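Local coordinates for DNA helicase assembly protein (Enterobacteria phage T4, PDB 1C1K) that loads the replicative helicase onto fork DNA covered by the single-stranded DNA-binding protein, serving phage replication, recombination and repair, at residues A[44-47]-A[48-51]; A[59-62]-A[63-66]; A[200-203]-A[204-208]; A[128-131]-A[132-136]. One frame throughout, in Å; residues are numbered along the deposited sequence.

Contact 1. Residues A[44-47]-A[48-51]; sequences RVSD and AAYQ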
# COMPACT_ATOMS: atom_id res chain seq x y z
N ARG A 44 4.53 -21.37 6.13
CA ARG A 44 3.93 -22.68 6.03
C ARG A 44 2.43 -22.45 6.07
O ARG A 44 1.97 -21.51 6.72
CB ARG A 44 4.36 -23.55 7.21
CG ARG A 44 5.26 -24.72 6.82
CD ARG A 44 6.28 -25.03 7.90
NE ARG A 44 7.26 -23.96 8.04
CZ ARG A 44 8.40 -24.07 8.72
NH1 ARG A 44 8.71 -25.22 9.32
NH2 ARG A 44 9.24 -23.05 8.79
N VAL A 45 1.67 -23.28 5.37
CA VAL A 45 0.22 -23.13 5.35
C VAL A 45 -0.46 -24.47 5.63
O VAL A 45 0.17 -25.52 5.56
CB VAL A 45 -0.27 -22.60 3.99
CG1 VAL A 45 0.55 -21.40 3.58
CG2 VAL A 45 -0.17 -23.70 2.94
N SER A 46 -1.74 -24.42 5.96
CA SER A 46 -2.51 -25.63 6.23
C SER A 46 -2.99 -26.23 4.91
O SER A 46 -3.74 -25.60 4.16
CB SER A 46 -3.72 -25.29 7.12
OG SER A 46 -4.74 -26.26 6.98
N ASP A 47 -2.55 -27.45 4.62
CA ASP A 47 -2.95 -28.11 3.38
C ASP A 47 -4.45 -28.35 3.40
O ASP A 47 -5.11 -28.26 2.36
CB ASP A 47 -2.22 -29.44 3.20
CG ASP A 47 -2.52 -30.09 1.86
OD1 ASP A 47 -3.05 -31.23 1.84
OD2 ASP A 47 -2.22 -29.46 0.82
N ALA A 48 -4.99 -28.67 4.57
CA ALA A 48 -6.42 -28.93 4.69
C ALA A 48 -7.21 -27.70 4.24
O ALA A 48 -8.23 -27.82 3.55
CB ALA A 48 -6.76 -29.29 6.13
N ALA A 49 -6.74 -26.51 4.63
CA ALA A 49 -7.40 -25.27 4.26
C ALA A 49 -7.32 -25.05 2.75
O ALA A 49 -8.30 -24.65 2.13
CB ALA A 49 -6.77 -24.09 4.98
N TYR A 50 -6.15 -25.32 2.18
CA TYR A 50 -5.97 -25.16 0.73
C TYR A 50 -6.89 -26.12 -0.03
O TYR A 50 -7.55 -25.73 -0.99
CB TYR A 50 -4.51 -25.43 0.35
CG TYR A 50 -4.28 -25.61 -1.14
CD1 TYR A 50 -4.45 -24.55 -2.03
CD2 TYR A 50 -3.90 -26.85 -1.66
CE1 TYR A 50 -4.24 -24.72 -3.40
CE2 TYR A 50 -3.69 -27.04 -3.02
CZ TYR A 50 -3.86 -25.97 -3.89
OH TYR A 50 -3.64 -26.15 -5.24
N GLN A 51 -6.94 -27.38 0.41
CA GLN A 51 -7.78 -28.36 -0.26
C GLN A 51 -9.26 -28.01 -0.17
O GLN A 51 -10.05 -28.35 -1.05
CB GLN A 51 -7.52 -29.75 0.31
CG GLN A 51 -6.24 -30.38 -0.22
CD GLN A 51 -6.33 -30.74 -1.70
OE1 GLN A 51 -7.40 -31.08 -2.20
NE2 GLN A 51 -5.20 -30.66 -2.40
O HOH W 1 -2.53 -30.29 -1.49
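Ser-46 OG takes the backbone N-H of Ala-49 at 3.1 Å, with the N-H pointing at the oxygen at 157°. The hydroxyl reaches that amide because it stands anti to its own backbone N (chi1 157°), which sets it beside the carbonyl carbon, within reach of the Ala-49 amide. There it also lies against the methyl of Ala-49, OG to CB 3.6 Å. The same residue gives its carbonyl to the helix: Tyr-50 N donates to Ser-46 O at 3.1 Å. One residue on, Gln-51 N donates to Asp-47 O at 2.8 Å.

Beyond these backbone bonds the side chains of Asp-47 and Gln-51 run side by side in the same direction, their carboxylate and amide planes 54° apart. They do not bond directly; a water joins them, donating to Asp-47 OD2 at 2.5 Å and accepting from Gln-51 NE2 at 2.8 Å. That water lies in the plane of the Tyr-50 ring, at its edge, and OD2 approaches the same ring at CD2, 4.0 Å away. The carboxylate has a stronger partner in Lys-17 of helix 16-30, a salt bridge through OD2, while the Tyr-50 ring meets that of Tyr-20. Val-45, just before the cap, rests on Lys-21 and Leu-24 of that helix. Taken together, this is a serine N-cap opening the short helix 47-52 on the protein surface.

Contact 2. Residues A[59-62]-A[63-66]; sequences FQKL and SEKY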
# COMPACT_ATOMS: atom_id res chain seq x y z
N PHE A 59 -5.38 -20.15 -8.75
CA PHE A 59 -3.96 -20.15 -8.45
C PHE A 59 -3.20 -20.97 -9.48
O PHE A 59 -2.06 -20.64 -9.83
CB PHE A 59 -3.76 -20.66 -7.03
CG PHE A 59 -4.56 -19.89 -6.02
CD1 PHE A 59 -5.80 -20.36 -5.58
CD2 PHE A 59 -4.12 -18.65 -5.57
CE1 PHE A 59 -6.59 -19.59 -4.71
CE2 PHE A 59 -4.90 -17.88 -4.70
CZ PHE A 59 -6.14 -18.35 -4.27
N GLN A 60 -3.83 -22.01 -10.00
CA GLN A 60 -3.21 -22.84 -11.03
C GLN A 60 -2.99 -22.00 -12.29
O GLN A 60 -1.89 -21.97 -12.86
CB GLN A 60 -4.08 -24.05 -11.36
CG GLN A 60 -3.64 -24.82 -12.60
CD GLN A 60 -2.23 -25.40 -12.47
OE1 GLN A 60 -1.47 -25.42 -13.44
NE2 GLN A 60 -1.90 -25.88 -11.28
N LYS A 61 -4.03 -21.30 -12.74
CA LYS A 61 -3.90 -20.48 -13.95
C LYS A 61 -2.80 -19.42 -13.80
O LYS A 61 -1.99 -19.22 -14.71
CB LYS A 61 -5.23 -19.81 -14.29
CG LYS A 61 -6.28 -20.75 -14.85
CD LYS A 61 -5.78 -21.46 -16.10
CE LYS A 61 -5.80 -20.55 -17.30
NZ LYS A 61 -5.64 -21.33 -18.57
N LEU A 62 -2.77 -18.74 -12.66
CA LEU A 62 -1.75 -17.72 -12.45
C LEU A 62 -0.35 -18.33 -12.50
O LEU A 62 0.56 -17.74 -13.08
CB LEU A 62 -1.96 -17.02 -11.11
CG LEU A 62 -2.83 -15.77 -11.13
CD1 LEU A 62 -4.18 -16.07 -11.75
CD2 LEU A 62 -3.01 -15.26 -9.69
N SER A 63 -0.19 -19.51 -11.91
CA SER A 63 1.11 -20.19 -11.88
C SER A 63 1.66 -20.55 -13.25
O SER A 63 2.87 -20.58 -13.46
CB SER A 63 1.02 -21.47 -11.04
OG SER A 63 0.52 -22.55 -11.82
N GLU A 64 0.77 -20.82 -14.20
CA GLU A 64 1.22 -21.20 -15.53
C GLU A 64 1.83 -20.05 -16.31
O GLU A 64 2.79 -20.24 -17.05
CB GLU A 64 0.04 -21.77 -16.34
CG GLU A 64 -0.56 -23.03 -15.75
CD GLU A 64 -1.88 -23.43 -16.38
OE1 GLU A 64 -2.31 -22.77 -17.35
OE2 GLU A 64 -2.49 -24.40 -15.90
N LYS A 65 1.30 -18.86 -16.09
CA LYS A 65 1.72 -17.69 -16.84
C LYS A 65 2.66 -16.66 -16.23
O LYS A 65 3.50 -16.10 -16.93
CB LYS A 65 0.46 -16.96 -17.32
CG LYS A 65 0.72 -15.65 -18.04
CD LYS A 65 -0.57 -15.08 -18.60
CE LYS A 65 -0.34 -13.72 -19.24
NZ LYS A 65 -0.10 -13.85 -20.71
N TYR A 66 2.52 -16.40 -14.93
CA TYR A 66 3.32 -15.36 -14.29
C TYR A 66 4.52 -15.77 -13.45
O TYR A 66 4.47 -16.75 -12.72
CB TYR A 66 2.39 -14.49 -13.43
CG TYR A 66 1.24 -13.88 -14.21
CD1 TYR A 66 -0.02 -14.48 -14.21
CD2 TYR A 66 1.42 -12.72 -14.96
CE1 TYR A 66 -1.08 -13.95 -14.94
CE2 TYR A 66 0.37 -12.17 -15.69
CZ TYR A 66 -0.87 -12.79 -15.68
OH TYR A 66 -1.90 -12.27 -16.42
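Gln-60 O is gripped by two donors from the next turn: the hydroxyl of Ser-63 at OG, 2.7 Å away, and the backbone N of Glu-64 at 3.2 Å. The hydroxyl arrives at a C=O...OG angle of 128°. Ser-63 can fold back this way because OG sits between its own backbone N and carbonyl carbon (chi1 84°), so a buried hydroxyl is satisfied by the helix that carries it. On the outer side the extended Glu-64 chain crosses Gln-60, and its OE1 forms a long salt bridge with Lys-61 NZ at 3.8 Å, the lysine, bent at chi2 and chi3, running across the glutamate.

All this happens in the last turns of helix 56-65, an amphipathic helix whose inner side carries Phe-59, Leu-62 and Ser-63 against Val-19 of helix 16-30. Tyr-66, the first residue to leave helical geometry, still donates from N to Leu-62 O at 3.0 Å. Its ring presents an edge to that same oxygen, CD1 to Leu-62 O 3.5 Å, while CG of Lys-65 lies 3.9 Å above one face, over the ring centre. Leu-62 and Tyr-66 both pack on Leu-71 of helix 68-81 and Leu-96 of helix 95-107.

Contact 3. Residues A[200-203]-A[204-208]; sequences DSQK and AKNVF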
# COMPACT_ATOMS: atom_id res chain seq x y z
N ASP A 200 13.69 6.05 0.54
CA ASP A 200 14.79 6.93 0.92
C ASP A 200 14.11 8.21 1.39
O ASP A 200 13.71 9.05 0.58
CB ASP A 200 15.69 7.23 -0.28
CG ASP A 200 16.90 8.06 0.10
OD1 ASP A 200 16.81 8.84 1.07
OD2 ASP A 200 17.94 7.94 -0.58
N SER A 201 13.97 8.34 2.71
CA SER A 201 13.33 9.49 3.34
C SER A 201 13.84 10.84 2.88
O SER A 201 13.05 11.74 2.61
CB SER A 201 13.48 9.40 4.86
OG SER A 201 12.25 9.05 5.45
N GLN A 202 15.16 10.99 2.81
CA GLN A 202 15.77 12.24 2.40
C GLN A 202 15.34 12.65 0.99
O GLN A 202 15.01 13.80 0.74
CB GLN A 202 17.29 12.14 2.47
CG GLN A 202 18.02 13.47 2.29
CD GLN A 202 17.52 14.55 3.24
OE1 GLN A 202 17.35 15.70 2.84
NE2 GLN A 202 17.28 14.18 4.49
N LYS A 203 15.35 11.69 0.07
CA LYS A 203 14.96 11.96 -1.31
C LYS A 203 13.49 12.35 -1.39
O LYS A 203 13.13 13.26 -2.12
CB LYS A 203 15.24 10.73 -2.18
CG LYS A 203 16.73 10.47 -2.41
CD LYS A 203 16.95 9.27 -3.33
CE LYS A 203 18.43 9.04 -3.58
NZ LYS A 203 18.69 7.72 -4.23
N ALA A 204 12.64 11.66 -0.63
CA ALA A 204 11.21 11.96 -0.62
C ALA A 204 11.02 13.38 -0.06
O ALA A 204 10.21 14.15 -0.57
CB ALA A 204 10.46 10.95 0.24
N LYS A 205 11.78 13.71 0.98
CA LYS A 205 11.71 15.03 1.59
C LYS A 205 12.12 16.12 0.59
O LYS A 205 11.45 17.15 0.49
CB LYS A 205 12.64 15.10 2.81
CG LYS A 205 12.49 16.36 3.63
CD LYS A 205 13.39 16.30 4.86
CE LYS A 205 13.10 17.45 5.82
NZ LYS A 205 13.55 18.76 5.25
N ASN A 206 13.22 15.88 -0.13
CA ASN A 206 13.71 16.83 -1.13
C ASN A 206 12.64 17.11 -2.18
O ASN A 206 12.39 18.26 -2.53
CB ASN A 206 14.96 16.28 -1.83
CG ASN A 206 16.18 16.23 -0.92
OD1 ASN A 206 16.18 16.79 0.17
ND2 ASN A 206 17.23 15.56 -1.38
N VAL A 207 12.01 16.05 -2.67
CA VAL A 207 10.96 16.19 -3.68
C VAL A 207 9.81 17.02 -3.10
O VAL A 207 9.27 17.91 -3.77
CB VAL A 207 10.43 14.81 -4.13
CG1 VAL A 207 9.25 14.99 -5.08
CG2 VAL A 207 11.54 14.03 -4.83
N PHE A 208 9.43 16.73 -1.86
CA PHE A 208 8.36 17.45 -1.19
C PHE A 208 8.67 18.96 -1.11
O PHE A 208 7.85 19.79 -1.49
CB PHE A 208 8.17 16.88 0.22
CG PHE A 208 7.06 17.52 0.99
CD1 PHE A 208 5.74 17.15 0.78
CD2 PHE A 208 7.35 18.47 1.97
CE1 PHE A 208 4.71 17.73 1.53
CE2 PHE A 208 6.34 19.05 2.72
CZ PHE A 208 5.02 18.68 2.50
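The first two turns of helix 201-216, the last helix of the chain, are held here by a local ladder of backbone bonds, with Asp-200 as the N-cap where strand 197-199 gives way to the helix. Ala-204 N donates to Asp-200 O at 3.1 Å, and the ladder climbs through Lys-205 N to Ser-201 O and Asn-206 N to Gln-202 O, both at 2.9 Å, to Val-207 N on Lys-203 O. The side chain of Asp-200 adds a weak capping bond, Lys-203 N to OD1 at 3.4 Å, well aligned at 166° but long. Its other oxygen, OD2, faces Lys-203 NZ at 3.7 Å, a long salt bridge made by a lysine that runs fully extended beyond CG.

On the outward side the side chains of Gln-202 and Asn-206 cross at the surface with amide planes 66° apart. Gln-202 gets there by bending at chi2 (53°), which turns it along the helix toward the next turn. The side chain of Lys-203 lies about 4 Å from a bound iridium ion. Val-207 CG2 comes to 3.2 Å from Lys-203 O.

The inner side belongs to the fold of the C-terminal half: Ala-204 packs on Leu-163 and Ser-166 of helix 158-168, Val-207 on Phe-113 of helix 109-126, and Ser-201 OG bonds to Ser-166 O. With an aspartate at the cap, its negative charge probably interacts favourably with the positive N-terminal end of the helix dipole, and the nearby lysine would offset part of that charge.

Contact 4. Residues A[128-131]-A[132-136]; sequences EVSA and FKEIF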
# COMPACT_ATOMS: atom_id res chain seq x y z
N GLU A 128 -8.22 26.86 3.96
CA GLU A 128 -7.60 27.96 4.69
C GLU A 128 -6.83 27.62 5.95
O GLU A 128 -7.10 28.17 7.01
CB GLU A 128 -8.67 28.99 5.04
CG GLU A 128 -9.48 29.44 3.85
CD GLU A 128 -9.99 30.85 4.01
OE1 GLU A 128 -9.22 31.80 3.75
OE2 GLU A 128 -11.16 31.01 4.40
N VAL A 129 -5.86 26.73 5.83
CA VAL A 129 -5.06 26.37 6.99
C VAL A 129 -4.26 27.62 7.37
O VAL A 129 -4.05 28.49 6.52
CB VAL A 129 -4.08 25.22 6.68
CG1 VAL A 129 -4.86 24.01 6.19
CG2 VAL A 129 -3.06 25.65 5.64
N SER A 130 -3.85 27.71 8.63
CA SER A 130 -3.06 28.85 9.06
C SER A 130 -1.58 28.51 8.88
O SER A 130 -0.72 29.39 8.88
CB SER A 130 -3.35 29.17 10.53
OG SER A 130 -2.54 28.40 11.39
N ALA A 131 -1.32 27.22 8.70
CA ALA A 131 0.02 26.70 8.48
C ALA A 131 -0.12 25.36 7.75
O ALA A 131 -1.06 24.60 8.02
CB ALA A 131 0.73 26.49 9.81
N PHE A 132 0.79 25.06 6.83
CA PHE A 132 0.73 23.81 6.07
C PHE A 132 0.72 22.58 6.98
O PHE A 132 0.05 21.59 6.68
CB PHE A 132 1.89 23.72 5.08
CG PHE A 132 1.65 22.76 3.94
CD1 PHE A 132 0.35 22.47 3.51
CD2 PHE A 132 2.72 22.16 3.29
CE1 PHE A 132 0.13 21.60 2.45
CE2 PHE A 132 2.51 21.28 2.22
CZ PHE A 132 1.21 21.00 1.80
N LYS A 133 1.47 22.65 8.08
CA LYS A 133 1.55 21.53 9.02
C LYS A 133 0.18 21.05 9.52
O LYS A 133 0.03 19.89 9.91
CB LYS A 133 2.44 21.91 10.20
CG LYS A 133 1.72 22.64 11.33
CD LYS A 133 2.65 22.87 12.52
CE LYS A 133 2.01 23.79 13.56
NZ LYS A 133 2.78 23.83 14.84
N GLU A 134 -0.81 21.93 9.53
CA GLU A 134 -2.15 21.58 10.00
C GLU A 134 -2.81 20.47 9.17
O GLU A 134 -3.72 19.79 9.63
CB GLU A 134 -3.04 22.83 10.00
CG GLU A 134 -2.73 23.77 11.16
CD GLU A 134 -3.34 25.15 11.01
OE1 GLU A 134 -2.91 26.06 11.75
OE2 GLU A 134 -4.24 25.34 10.16
N ILE A 135 -2.33 20.30 7.94
CA ILE A 135 -2.86 19.27 7.05
C ILE A 135 -2.49 17.88 7.54
O ILE A 135 -3.28 16.94 7.46
CB ILE A 135 -2.29 19.44 5.62
CG1 ILE A 135 -2.87 20.70 4.96
CG2 ILE A 135 -2.58 18.19 4.79
CD1 ILE A 135 -4.35 20.61 4.65
N PHE A 136 -1.27 17.76 8.07
CA PHE A 136 -0.74 16.48 8.50
C PHE A 136 -0.93 16.08 9.96
O PHE A 136 -0.73 14.92 10.30
CB PHE A 136 0.74 16.43 8.14
CG PHE A 136 1.02 16.87 6.73
CD1 PHE A 136 1.28 18.20 6.44
CD2 PHE A 136 0.97 15.95 5.68
CE1 PHE A 136 1.49 18.61 5.12
CE2 PHE A 136 1.18 16.35 4.37
CZ PHE A 136 1.44 17.69 4.09
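Glu-134 turns its carboxylate back onto Ser-130 and meets it twice. OE2 accepts the backbone N-H of Ser-130 at 2.8 Å, a nearly straight bond (164°) that reaches the oxygen from above the carboxylate plane, 41° out of it. OE1 takes the Ser-130 hydroxyl, modelled very short at 2.4 Å from OG, a length to be read with caution. An extended glutamate chain spans the gap, and chi1 of 86° on Ser-130 brings OG round to the same carboxylate. At the base of this chain Glu-134 N donates to Ala-131 O at 3.1 Å, well above the carbonyl plane, closing a tight turn.

Next to the polar pair, Val-129 sets CG1 against Ile-135 CD1 at 3.8 Å, the two side chains crossing at about a right angle. Ile-135 continues inward to Ile-120 and Ser-124 of helix 109-126, the helix that ends in a Schellman motif with Glu-128 as its C-prime residue. Phe-132 also packs on that helix, and Phe-136 CE1 lies 3.9 Å above one face of its ring. Through the Ser-130 N bond the chain leaving the Schellman turn is tied to residues 132-136 that follow, and this backbone N-H, with the hydroxyl close by, would be expected to favour the charged form of Glu-134.

The four contacts fall into two pairs at opposite ends of this elongated, mainly helical monomer. Contacts 1 and 2 belong to the N-terminal part of the chain, on consecutive helices 47-52 and 56-65; their centres are 18 Å apart without touching, yet Tyr-20 meets both Tyr-50 and Phe-59. Contacts 3 and 4 lie in the C-terminal part with centres 20 Å apart, and these do touch: Phe-208 CZ packs on Phe-132 CE2 at 3.6 Å and on Phe-136 CZ at 4.0 Å, joining the last helix to residues 132-136. Between the pairs, centres are about 38 to 50 Å apart. Bound iridium ions lie about 4 Å from the side chains of Lys-203 and Lys-133, in contacts 3 and 4.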